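Local coordinates for protein tryptophan halogenase superfamily (PDB 6FRL) that is a flavin-dependent halogenase that prefers bromination over chlorination, at residues E216-F220 / F369-F374. Residues are numbered along the deposited sequence; the frame is centred on the assembly and turned at random.
Sequences EGDLF and FPDRRF
Leu219 splits its two methyl groups between aromatic rings of the 369-374 loop. Leu219 CD1 meets the edge of Phe374, close to the ring plane, 3.7 Å from CE2, while Leu219 CD2 lies 3.7 Å from CE1 of Phe369. Pro370 adds a longer contact, its CG 4.4 Å from Leu219 CD1. With CG anti to the backbone N (chi1 177°), the leucine fork reaches outward from its strand to both rings. Cutting Leu219 back to an alanine would probably lose both methyl contacts and open a gap between strand and loop beside the Phe374 edge. One residue earlier, the carbonyl O of Asp218 lies 3.6 Å from Phe374 CZ; the same oxygen accepts a hydrogen bond from Asn336 ND2. Strand 219-222 belongs to the parallel part of the sheet in the Rossmann-type flavoprotein fold and pairs with strands 13-17 and 337-339; the 369-374 loop links helices 354-367 and 376-402. Asp218 OD2 rests against the aliphatic part of Arg372, 3.6 Å from CD. Asp218 OD2 is 4.1 Å from Arg372 NE, a pairing of charge alone, since the oxygen stands well out of the guanidinium plane; OD2 makes its salt bridge with Arg12. Behind these residues, Asp371 shapes the loop: OD1 accepts from Arg373 N (3.0 Å) in an Asx turn, and Phe374 N bonds to Asp371 O, closing a type I beta turn, at the end of which the Phe374 side chain points toward the strand. Asp371 OD2 forms a salt bridge with NH1 of Arg373, and NH2 of the same arginine forms another with Asp462 of the second subunit.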
# COMPACT_ATOMS: atom_id res chain seq x y z
N GLU B 216 26.37 3.03 -30.01
CA GLU B 216 25.87 1.73 -29.64
C GLU B 216 25.51 1.74 -28.18
O GLU B 216 26.12 2.49 -27.40
CB GLU B 216 26.96 0.68 -29.83
CG GLU B 216 27.51 0.50 -31.25
CD GLU B 216 28.58 -0.57 -31.31
OE1 GLU B 216 29.48 -0.57 -30.44
OE2 GLU B 216 28.50 -1.41 -32.23
N GLY B 217 24.54 0.90 -27.82
CA GLY B 217 24.17 0.66 -26.44
C GLY B 217 23.43 -0.65 -26.25
O GLY B 217 22.77 -1.14 -27.15
N ASP B 218 23.55 -1.22 -25.06
CA ASP B 218 22.74 -2.36 -24.65
C ASP B 218 21.31 -1.97 -24.21
O ASP B 218 20.38 -2.75 -24.43
CB ASP B 218 23.42 -3.10 -23.51
CG ASP B 218 24.74 -3.71 -23.92
OD1 ASP B 218 24.97 -3.86 -25.16
OD2 ASP B 218 25.52 -4.05 -22.98
N LEU B 219 21.18 -0.81 -23.54
CA LEU B 219 19.93 -0.27 -23.00
C LEU B 219 19.76 1.18 -23.46
O LEU B 219 20.65 2.00 -23.26
CB LEU B 219 19.89 -0.36 -21.46
CG LEU B 219 18.64 0.25 -20.76
CD1 LEU B 219 17.43 -0.61 -21.05
CD2 LEU B 219 18.74 0.44 -19.24
N PHE B 220 18.61 1.48 -24.04
CA PHE B 220 18.26 2.81 -24.48
C PHE B 220 17.12 3.39 -23.64
O PHE B 220 16.11 2.70 -23.41
CB PHE B 220 17.85 2.78 -25.96
CG PHE B 220 19.01 2.59 -26.88
CD1 PHE B 220 19.56 1.33 -27.07
CD2 PHE B 220 19.62 3.69 -27.49
CE1 PHE B 220 20.67 1.17 -27.87
CE2 PHE B 220 20.71 3.52 -28.30
CZ PHE B 220 21.25 2.26 -28.48
N PHE B 369 15.85 -2.88 -12.79
CA PHE B 369 16.96 -2.81 -13.78
C PHE B 369 17.26 -4.16 -14.40
O PHE B 369 17.40 -5.15 -13.68
CB PHE B 369 18.27 -2.20 -13.22
CG PHE B 369 19.15 -1.58 -14.28
CD1 PHE B 369 18.91 -0.29 -14.72
CD2 PHE B 369 20.22 -2.27 -14.83
CE1 PHE B 369 19.71 0.30 -15.69
CE2 PHE B 369 21.02 -1.70 -15.80
CZ PHE B 369 20.77 -0.43 -16.25
N PRO B 370 17.32 -4.22 -15.72
CA PRO B 370 17.43 -5.51 -16.38
C PRO B 370 18.88 -5.95 -16.63
O PRO B 370 19.82 -5.19 -16.38
CB PRO B 370 16.76 -5.22 -17.74
CG PRO B 370 17.22 -3.83 -18.05
CD PRO B 370 17.29 -3.11 -16.71
N ASP B 371 19.02 -7.18 -17.11
CA ASP B 371 20.20 -7.62 -17.84
C ASP B 371 19.87 -7.78 -19.36
O ASP B 371 18.76 -7.43 -19.82
CB ASP B 371 20.82 -8.88 -17.21
CG ASP B 371 19.99 -10.14 -17.42
OD1 ASP B 371 19.10 -10.22 -18.33
OD2 ASP B 371 20.24 -11.06 -16.63
N ARG B 372 20.85 -8.28 -20.12
CA ARG B 372 20.78 -8.28 -21.57
C ARG B 372 19.84 -9.29 -22.16
O ARG B 372 19.58 -9.22 -23.37
CB ARG B 372 22.17 -8.44 -22.17
CG ARG B 372 23.03 -7.19 -21.99
CD ARG B 372 24.49 -7.47 -22.28
NE ARG B 372 24.65 -8.05 -23.60
CZ ARG B 372 25.77 -8.61 -24.05
NH1 ARG B 372 26.85 -8.68 -23.29
NH2 ARG B 372 25.81 -9.12 -25.27
N ARG B 373 19.34 -10.21 -21.33
CA ARG B 373 18.25 -11.12 -21.70
C ARG B 373 16.88 -10.46 -21.72
O ARG B 373 15.96 -11.01 -22.32
CB ARG B 373 18.18 -12.35 -20.76
CG ARG B 373 19.45 -13.18 -20.70
CD ARG B 373 19.20 -14.53 -20.02
NE ARG B 373 18.55 -14.46 -18.71
CZ ARG B 373 19.11 -14.01 -17.58
NH1 ARG B 373 20.34 -13.51 -17.56
NH2 ARG B 373 18.40 -14.01 -16.44
N PHE B 374 16.73 -9.32 -21.04
CA PHE B 374 15.48 -8.55 -21.02
C PHE B 374 14.25 -9.45 -20.77
O PHE B 374 13.28 -9.50 -21.56
CB PHE B 374 15.36 -7.69 -22.29
CG PHE B 374 16.23 -6.47 -22.28
CD1 PHE B 374 17.55 -6.53 -22.75
CD2 PHE B 374 15.75 -5.26 -21.76
CE1 PHE B 374 18.38 -5.41 -22.72
CE2 PHE B 374 16.57 -4.13 -21.72
CZ PHE B 374 17.89 -4.21 -22.20